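Local structure of PA0833-PD protein (Pseudomonas aeruginosa PAO1, 6JFW) at residues N65-V70 against T105-R110; G71-T76 against M112-P117; Q116-N121 against R132-L137. The protein probably binds peptidoglycan through its periplasmic OmpA C-like domain, the part present here, and so is thought to tie the outer membrane to the cell wall. One frame throughout, in Å; residues are numbered along the deposited sequence.

Interaction 1. Residues N65-V70 against T105-R110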
loop_
_atom_site.group_PDB
_atom_site.type_symbol
_atom_site.label_atom_id
_atom_site.label_comp_id
_atom_site.label_asym_id
_atom_site.label_seq_id
_atom_site.Cartn_x
_atom_site.Cartn_y
_atom_site.Cartn_z
ATOM N N ASN A 65 -9.371 10.516 -8.372
ATOM C CA ASN A 65 -9.603 9.773 -7.142
ATOM C C ASN A 65 -8.657 10.281 -6.066
ATOM O O ASN A 65 -7.643 10.920 -6.353
ATOM C CB ASN A 65 -9.448 8.255 -7.343
ATOM C CG ASN A 65 -8.158 7.871 -8.045
ATOM O OD1 ASN A 65 -7.082 8.374 -7.727
ATOM N ND2 ASN A 65 -8.265 6.956 -9.003
ATOM N N THR A 66 -9.022 10.015 -4.814
ATOM C CA THR A 66 -8.120 10.235 -3.697
ATOM C C THR A 66 -7.283 8.989 -3.469
ATOM O O THR A 66 -7.697 7.869 -3.778
ATOM C CB THR A 66 -8.868 10.575 -2.405
ATOM O OG1 THR A 66 -9.712 9.477 -2.034
ATOM C CG2 THR A 66 -9.696 11.826 -2.574
ATOM N N ILE A 67 -6.099 9.196 -2.907
ATOM C CA ILE A 67 -5.151 8.125 -2.647
ATOM C C ILE A 67 -4.941 8.051 -1.143
ATOM O O ILE A 67 -4.463 9.012 -0.528
ATOM C CB ILE A 67 -3.830 8.354 -3.397
ATOM C CG1 ILE A 67 -4.120 8.499 -4.893
ATOM C CG2 ILE A 67 -2.864 7.210 -3.139
ATOM C CD1 ILE A 67 -3.050 9.217 -5.673
ATOM N N GLU A 68 -5.324 6.922 -0.552
ATOM C CA GLU A 68 -5.214 6.692 0.882
ATOM C C GLU A 68 -4.227 5.558 1.108
ATOM O O GLU A 68 -4.469 4.427 0.673
ATOM C CB GLU A 68 -6.576 6.348 1.486
ATOM C CG GLU A 68 -6.667 6.606 2.974
ATOM C CD GLU A 68 -7.522 5.591 3.707
ATOM O OE1 GLU A 68 -8.008 4.638 3.065
ATOM O OE2 GLU A 68 -7.710 5.751 4.932
ATOM N N ILE A 69 -3.122 5.856 1.782
ATOM C CA ILE A 69 -2.070 4.880 2.042
ATOM C C ILE A 69 -2.158 4.477 3.506
ATOM O O ILE A 69 -2.072 5.327 4.401
ATOM C CB ILE A 69 -0.684 5.438 1.692
ATOM C CG1 ILE A 69 -0.659 5.859 0.221
ATOM C CG2 ILE A 69 0.391 4.399 1.970
ATOM C CD1 ILE A 69 0.469 6.796 -0.130
ATOM N N VAL A 70 -2.340 3.184 3.751
ATOM C CA VAL A 70 -2.607 2.669 5.088
ATOM C C VAL A 70 -1.616 1.552 5.381
ATOM O O VAL A 70 -1.522 0.585 4.616
ATOM C CB VAL A 70 -4.051 2.162 5.224
ATOM C CG1 VAL A 70 -4.307 1.711 6.633
ATOM C CG2 VAL A 70 -5.042 3.247 4.822
ATOM N N THR A 105 -1.060 16.718 -2.169
ATOM C CA THR A 105 -2.404 17.053 -1.714
ATOM C C THR A 105 -3.425 15.966 -2.045
ATOM O O THR A 105 -4.513 15.962 -1.465
ATOM C CB THR A 105 -2.808 18.410 -2.316
ATOM O OG1 THR A 105 -1.930 19.425 -1.813
ATOM C CG2 THR A 105 -4.241 18.803 -1.965
ATOM N N ARG A 106 -3.095 15.024 -2.926
ATOM C CA ARG A 106 -3.999 13.917 -3.207
ATOM C C ARG A 106 -3.814 12.740 -2.259
ATOM O O ARG A 106 -4.612 11.797 -2.305
ATOM C CB ARG A 106 -3.817 13.441 -4.651
ATOM C CG ARG A 106 -4.321 14.425 -5.686
ATOM C CD ARG A 106 -4.154 13.869 -7.083
ATOM N NE ARG A 106 -4.843 12.593 -7.244
ATOM C CZ ARG A 106 -4.590 11.734 -8.224
ATOM N NH1 ARG A 106 -3.660 12.016 -9.126
ATOM N NH2 ARG A 106 -5.262 10.593 -8.302
ATOM N N LEU A 107 -2.803 12.781 -1.398
ATOM C CA LEU A 107 -2.412 11.651 -0.568
ATOM C C LEU A 107 -2.796 11.885 0.885
ATOM O O LEU A 107 -2.677 13.001 1.399
ATOM C CB LEU A 107 -0.902 11.411 -0.650
ATOM C CG LEU A 107 -0.318 10.512 -1.739
ATOM C CD1 LEU A 107 -0.980 10.758 -3.076
ATOM C CD2 LEU A 107 1.173 10.756 -1.836
ATOM N N SER A 108 -3.253 10.824 1.541
ATOM C CA SER A 108 -3.349 10.773 2.991
ATOM C C SER A 108 -2.765 9.446 3.450
ATOM O O SER A 108 -2.832 8.446 2.730
ATOM C CB SER A 108 -4.797 10.922 3.484
ATOM O OG SER A 108 -5.582 9.794 3.138
ATOM N N THR A 109 -2.152 9.443 4.631
ATOM C CA THR A 109 -1.530 8.224 5.130
ATOM C C THR A 109 -1.911 7.986 6.580
ATOM O O THR A 109 -2.051 8.929 7.365
ATOM C CB THR A 109 0.001 8.248 5.013
ATOM O OG1 THR A 109 0.564 8.912 6.151
ATOM C CG2 THR A 109 0.438 8.958 3.748
ATOM N N ARG A 110 -2.076 6.710 6.918
ATOM C CA ARG A 110 -2.347 6.270 8.275
ATOM C C ARG A 110 -1.520 5.033 8.567
ATOM O O ARG A 110 -1.137 4.289 7.658
ATOM C CB ARG A 110 -3.828 5.941 8.481
ATOM C CG ARG A 110 -4.750 6.729 7.586
ATOM C CD ARG A 110 -6.208 6.370 7.816
ATOM N NE ARG A 110 -6.487 6.050 9.208
ATOM C CZ ARG A 110 -7.005 4.895 9.614
ATOM N NH1 ARG A 110 -7.226 4.682 10.897
ATOM N NH2 ARG A 110 -7.305 3.953 8.735
HETATM O O HOH W 1 -6.858 10.720 0.762
HETATM O O HOH W 2 -6.822 8.481 5.342
#
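I67 and I69 exchange backbone hydrogen bonds with R106, S108 and R110 in the ladder expected of parallel β-strands, here the two strands of a β-α-β unit connected through helix 79-99. The straightest rung runs from I69 N to S108 O, 2.8 Å at an N-H...O angle of 179°. Between the rungs, T109 CA comes within 3.0 Å of I69 O as a CA-H...O contact. The tight side is the face that bears I67, I69 and L107. I67 and L107 lie alongside each other and point the same way, CD1 to CD1 at 3.7 Å, while I69 and L107 also touch helix 79-99. With its CG1 beside the backbone N (chi1 -56°), I67 extends CD1 over one face of the R106 guanidinium. At the edge of that group, R106 NH2 donates to N65 O at 3.1 Å, close to the guanidinium plane, and NE adds a weak bond to the same oxygen. The other face is looser and wet. E68 CG passes S108 OG at 3.4 Å, but E68 OE2 meets that hydroxyl through a water, and a second water links S108 OG to I67 O. E68 OE2 also passes the aliphatic R110 CD at 3.3 Å. At the R106 end, then, guanidinium N-H groups are taken up by the main-chain carbonyls of N65, F59 and Y62, whereas on the solvent face around E68 and S108 the carboxylate is held mainly by N136 and a water, the nearby R110 charge adding at most a weak, loosely defined attraction.

Interaction 2. Residues G71-T76 against M112-P117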
loop_
_atom_site.group_PDB
_atom_site.type_symbol
_atom_site.label_atom_id
_atom_site.label_comp_id
_atom_site.label_asym_id
_atom_site.label_seq_id
_atom_site.Cartn_x
_atom_site.Cartn_y
_atom_site.Cartn_z
ATOM N N GLY A 71 -0.884 1.684 6.483
ATOM C CA GLY A 71 0.046 0.663 6.922
ATOM C C GLY A 71 -0.586 -0.253 7.955
ATOM O O GLY A 71 -1.416 0.170 8.756
ATOM N N TYR A 72 -0.188 -1.524 7.921
ATOM C CA TYR A 72 -0.703 -2.523 8.845
ATOM C C TYR A 72 0.442 -3.378 9.369
ATOM O O TYR A 72 1.490 -3.507 8.734
ATOM C CB TYR A 72 -1.738 -3.448 8.193
ATOM C CG TYR A 72 -3.011 -2.785 7.729
ATOM C CD1 TYR A 72 -3.112 -2.257 6.450
ATOM C CD2 TYR A 72 -4.124 -2.717 8.557
ATOM C CE1 TYR A 72 -4.278 -1.666 6.013
ATOM C CE2 TYR A 72 -5.297 -2.124 8.129
ATOM C CZ TYR A 72 -5.367 -1.600 6.857
ATOM O OH TYR A 72 -6.532 -1.009 6.424
ATOM N N THR A 73 0.213 -3.981 10.532
ATOM C CA THR A 73 1.127 -4.954 11.109
ATOM C C THR A 73 0.342 -6.171 11.575
ATOM O O THR A 73 -0.891 -6.211 11.520
ATOM C CB THR A 73 1.915 -4.378 12.296
ATOM O OG1 THR A 73 1.004 -3.984 13.329
ATOM C CG2 THR A 73 2.746 -3.182 11.868
ATOM N N ASP A 74 1.085 -7.172 12.032
ATOM C CA ASP A 74 0.517 -8.288 12.772
ATOM C C ASP A 74 0.275 -7.834 14.212
ATOM O O ASP A 74 0.467 -6.666 14.556
ATOM C CB ASP A 74 1.444 -9.495 12.689
ATOM C CG ASP A 74 2.813 -9.206 13.262
ATOM O OD1 ASP A 74 3.655 -8.631 12.542
ATOM O OD2 ASP A 74 3.043 -9.540 14.440
ATOM N N SER A 75 -0.132 -8.755 15.081
ATOM C CA SER A 75 -0.527 -8.402 16.440
ATOM C C SER A 75 0.558 -8.660 17.478
ATOM O O SER A 75 0.307 -8.466 18.672
ATOM C CB SER A 75 -1.801 -9.156 16.830
ATOM O OG SER A 75 -1.558 -10.546 16.934
ATOM N N THR A 76 1.747 -9.092 17.066
ATOM C CA THR A 76 2.847 -9.261 18.007
ATOM C C THR A 76 3.319 -7.900 18.504
ATOM O O THR A 76 3.481 -6.960 17.718
ATOM C CB THR A 76 3.998 -10.025 17.348
ATOM O OG1 THR A 76 3.691 -11.425 17.306
ATOM C CG2 THR A 76 5.306 -9.814 18.099
ATOM N N MET A 112 -2.327 1.701 10.977
ATOM C CA MET A 112 -3.435 1.063 11.666
ATOM C C MET A 112 -2.987 -0.038 12.606
ATOM O O MET A 112 -3.829 -0.630 13.290
ATOM C CB MET A 112 -4.437 0.506 10.651
ATOM C CG MET A 112 -5.161 1.597 9.912
ATOM S SD MET A 112 -6.865 1.723 10.445
ATOM C CE MET A 112 -7.586 0.443 9.435
ATOM N N GLY A 113 -1.687 -0.311 12.670
ATOM C CA GLY A 113 -1.168 -1.376 13.486
ATOM C C GLY A 113 -1.862 -2.689 13.200
ATOM O O GLY A 113 -2.063 -3.082 12.047
ATOM N N PRO A 114 -2.279 -3.379 14.262
ATOM C CA PRO A 114 -2.841 -4.724 14.109
ATOM C C PRO A 114 -4.317 -4.765 13.749
ATOM O O PRO A 114 -4.878 -5.865 13.669
ATOM C CB PRO A 114 -2.597 -5.352 15.492
ATOM C CG PRO A 114 -2.383 -4.190 16.443
ATOM C CD PRO A 114 -2.306 -2.916 15.658
ATOM N N ASP A 115 -4.964 -3.627 13.517
ATOM C CA ASP A 115 -6.383 -3.645 13.193
ATOM C C ASP A 115 -6.611 -4.155 11.772
ATOM O O ASP A 115 -5.735 -4.087 10.905
ATOM C CB ASP A 115 -6.996 -2.256 13.355
ATOM C CG ASP A 115 -7.056 -1.813 14.802
ATOM O OD1 ASP A 115 -7.141 -2.689 15.688
ATOM O OD2 ASP A 115 -7.021 -0.590 15.051
ATOM N N GLN A 116 -7.819 -4.662 11.548
ATOM C CA GLN A 116 -8.223 -5.247 10.275
ATOM C C GLN A 116 -7.205 -6.252 9.715
ATOM O O GLN A 116 -6.716 -6.074 8.598
ATOM C CB GLN A 116 -8.498 -4.154 9.251
ATOM C CG GLN A 116 -9.523 -3.121 9.668
ATOM C CD GLN A 116 -9.759 -2.087 8.584
ATOM O OE1 GLN A 116 -8.903 -1.865 7.727
ATOM N NE2 GLN A 116 -10.924 -1.451 8.614
ATOM N N PRO A 117 -6.882 -7.304 10.463
ATOM C CA PRO A 117 -6.025 -8.346 9.880
ATOM C C PRO A 117 -6.723 -8.995 8.695
ATOM O O PRO A 117 -7.943 -9.173 8.694
ATOM C CB PRO A 117 -5.820 -9.336 11.035
ATOM C CG PRO A 117 -6.918 -9.061 11.993
ATOM C CD PRO A 117 -7.251 -7.611 11.856
HETATM O O HOH W 3 -3.614 -5.845 10.406
HETATM O O HOH W 4 -3.030 -7.685 13.021
#
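The G71-T76 segment, which by analogy with other OmpA C-like domains probably lines the peptidoglycan pocket through D74, is met by a type II' β-turn from M112 to D115. M112 N donates to G71 O at 2.8 Å, carrying the strand pairing into the turn. One residue further on, G113 O receives T73 N at 2.9 Å. The N-H...O angle is nearly straight (171°), although the donor sits above the carbonyl plane. G113 holds a positive phi of 53°, a backbone shape that favours glycine. D74, at the end of the G-Y-T-D sequence that closes the strand, probably corresponds to the family's peptidoglycan-binding aspartate; its OD1 forms a salt bridge with R131. Y72 CG stands beside the backbone N, anti to the carbonyl carbon, which lays the ring alongside M112, whose CE comes within 3.5 Å of Y72 OH. The ring presents an edge to D115 O, 3.2 Å from CD2, and its hydroxyl donates to Q116 OE1 at 2.8 Å, with ring and amide planes only 18° apart. R132 makes a cation-pi contact with the same ring. Elsewhere in the turn, P114 CB rests 3.5 Å from D74 O. Two waters lie within bonding distance of T73 O, one also near D115 O and the other near P114 O, and probably bridge the loops. Beyond T73, D74 OD2 accepts T76 N in an Asx turn at 3.0 Å.

Interaction 3. Residues Q116-N121 against R132-L137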
loop_
_atom_site.group_PDB
_atom_site.type_symbol
_atom_site.label_atom_id
_atom_site.label_comp_id
_atom_site.label_asym_id
_atom_site.label_seq_id
_atom_site.Cartn_x
_atom_site.Cartn_y
_atom_site.Cartn_z
ATOM N N GLN A 116 -7.819 -4.662 11.548
ATOM C CA GLN A 116 -8.223 -5.247 10.275
ATOM C C GLN A 116 -7.205 -6.252 9.715
ATOM O O GLN A 116 -6.716 -6.074 8.598
ATOM C CB GLN A 116 -8.498 -4.154 9.251
ATOM C CG GLN A 116 -9.523 -3.121 9.668
ATOM C CD GLN A 116 -9.759 -2.087 8.584
ATOM O OE1 GLN A 116 -8.903 -1.865 7.727
ATOM N NE2 GLN A 116 -10.924 -1.451 8.614
ATOM N N PRO A 117 -6.882 -7.304 10.463
ATOM C CA PRO A 117 -6.025 -8.346 9.880
ATOM C C PRO A 117 -6.723 -8.995 8.695
ATOM O O PRO A 117 -7.943 -9.173 8.694
ATOM C CB PRO A 117 -5.820 -9.336 11.035
ATOM C CG PRO A 117 -6.918 -9.061 11.993
ATOM C CD PRO A 117 -7.251 -7.611 11.856
ATOM N N ILE A 118 -5.944 -9.317 7.658
ATOM C CA ILE A 118 -6.497 -10.061 6.529
ATOM C C ILE A 118 -6.284 -11.558 6.675
ATOM O O ILE A 118 -6.797 -12.332 5.852
ATOM C CB ILE A 118 -5.914 -9.600 5.177
ATOM C CG1 ILE A 118 -4.387 -9.705 5.168
ATOM C CG2 ILE A 118 -6.373 -8.185 4.848
ATOM C CD1 ILE A 118 -3.785 -9.645 3.775
ATOM N N ALA A 119 -5.551 -11.991 7.698
ATOM C CA ALA A 119 -5.302 -13.402 7.944
ATOM C C ALA A 119 -5.110 -13.593 9.441
ATOM O O ALA A 119 -5.072 -12.630 10.210
ATOM C CB ALA A 119 -4.088 -13.903 7.155
ATOM N N SER A 120 -4.984 -14.850 9.854
ATOM C CA SER A 120 -4.900 -15.157 11.275
ATOM C C SER A 120 -3.528 -14.797 11.825
ATOM O O SER A 120 -2.499 -15.148 11.241
ATOM C CB SER A 120 -5.184 -16.635 11.530
ATOM O OG SER A 120 -5.155 -16.911 12.919
ATOM N N ASN A 121 -3.521 -14.105 12.960
ATOM C CA ASN A 121 -2.291 -13.809 13.677
ATOM C C ASN A 121 -1.763 -15.003 14.463
ATOM O O ASN A 121 -0.737 -14.875 15.140
ATOM C CB ASN A 121 -2.515 -12.617 14.613
ATOM C CG ASN A 121 -2.516 -11.294 13.873
ATOM O OD1 ASN A 121 -1.546 -10.949 13.202
ATOM N ND2 ASN A 121 -3.615 -10.554 13.977
ATOM N N ARG A 132 1.598 -5.321 5.895
ATOM C CA ARG A 132 1.347 -4.891 4.530
ATOM C C ARG A 132 1.063 -3.400 4.530
ATOM O O ARG A 132 0.771 -2.804 5.571
ATOM C CB ARG A 132 0.164 -5.650 3.921
ATOM C CG ARG A 132 -1.179 -5.146 4.436
ATOM C CD ARG A 132 -2.165 -6.272 4.695
ATOM N NE ARG A 132 -3.497 -5.753 4.998
ATOM C CZ ARG A 132 -4.041 -5.735 6.211
ATOM N NH1 ARG A 132 -3.375 -6.216 7.252
ATOM N NH2 ARG A 132 -5.259 -5.237 6.383
ATOM N N VAL A 133 1.147 -2.807 3.344
ATOM C CA VAL A 133 0.666 -1.455 3.095
ATOM C C VAL A 133 -0.428 -1.547 2.043
ATOM O O VAL A 133 -0.275 -2.257 1.044
ATOM C CB VAL A 133 1.796 -0.513 2.641
ATOM C CG1 VAL A 133 1.219 0.767 2.055
ATOM C CG2 VAL A 133 2.712 -0.188 3.809
ATOM N N GLU A 134 -1.536 -0.852 2.282
ATOM C CA GLU A 134 -2.660 -0.826 1.362
ATOM C C GLU A 134 -2.807 0.572 0.775
ATOM O O GLU A 134 -2.691 1.572 1.490
ATOM C CB GLU A 134 -3.954 -1.248 2.066
ATOM C CG GLU A 134 -3.940 -2.702 2.510
ATOM C CD GLU A 134 -5.244 -3.166 3.137
ATOM O OE1 GLU A 134 -6.206 -2.371 3.200
ATOM O OE2 GLU A 134 -5.309 -4.346 3.550
ATOM N N VAL A 135 -3.040 0.633 -0.532
ATOM C CA VAL A 135 -3.318 1.882 -1.235
ATOM C C VAL A 135 -4.756 1.815 -1.722
ATOM O O VAL A 135 -5.082 1.026 -2.618
ATOM C CB VAL A 135 -2.354 2.116 -2.405
ATOM C CG1 VAL A 135 -2.666 3.449 -3.078
ATOM C CG2 VAL A 135 -0.912 2.072 -1.933
ATOM N N ASN A 136 -5.619 2.638 -1.139
ATOM C CA ASN A 136 -7.020 2.704 -1.530
ATOM C C ASN A 136 -7.232 3.889 -2.462
ATOM O O ASN A 136 -6.840 5.016 -2.143
ATOM C CB ASN A 136 -7.926 2.821 -0.304
ATOM C CG ASN A 136 -7.686 1.713 0.706
ATOM O OD1 ASN A 136 -7.875 0.535 0.405
ATOM N ND2 ASN A 136 -7.276 2.088 1.912
ATOM N N LEU A 137 -7.844 3.626 -3.615
ATOM C CA LEU A 137 -8.190 4.653 -4.591
ATOM C C LEU A 137 -9.707 4.798 -4.595
ATOM O O LEU A 137 -10.425 3.885 -5.017
ATOM C CB LEU A 137 -7.667 4.294 -5.982
ATOM C CG LEU A 137 -6.168 4.022 -6.154
ATOM C CD1 LEU A 137 -5.872 3.537 -7.567
ATOM C CD2 LEU A 137 -5.346 5.258 -5.835
#
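The backbones of 116-121 and 132-137 stay well apart, with I118 CA and R132 CA at 9.6 Å the nearest pair, and the gap is spanned by the side chain of R132. Its NH2 donates to Q116 O at 2.8 Å, arriving almost along the C=O bond though the oxygen sits 20° out of the guanidinium plane. I118 approaches from a different direction: its CG2 lies over one face of the guanidinium, 3.5 Å from R132 NH2 and offset toward the rim. The I118 CD1 branch runs on to the aliphatic part of the arginine, 3.9 Å from R132 CD. The R132 chain bends at its CB-CG bond (chi2 -140°), which brings the guanidinium back beside E134, two residues along the same strand, to grip it side-on. NE meets E134 OE2 at 2.7 Å in a salt bridge, and R132 NH2 reaches the same oxygen at 3.0 Å, both from one face of the carboxylate plane. With NH2 shared between the carboxylate and Q116 O, and NH1 donating to N130 O, the rotation of the guanidinium is probably well fixed. The arginine's charge would probably help keep E134 ionised. In the fold, R132 joins the loop that precedes helix 124-130 to strand 132-139, which lies in the sheet between strands 26-32 and 65-72. N130 stands at the end of that helix, touches P117 and also binds A119 N.

Following the chain from its N terminus, strand 65-72 and the loop just after it supply the first halves of interactions 1 and 2 in succession. Helix 79-99 then carries the chain back, and strand 107-111 closes interaction 1 before the turn after it closes interaction 2; because the segments alternate, these two contacts cross. Q116 and P117 end interaction 2 and begin interaction 3, whose shorter loop is spanned by helix 124-130 and closes on strand 132-139. That strand pairs antiparallel with 65-72, through V70 O with E134 N and Y72 N with R132 O. Together the three tie the edge strand 107-111, two inner strands and the loops at one end of the sheet.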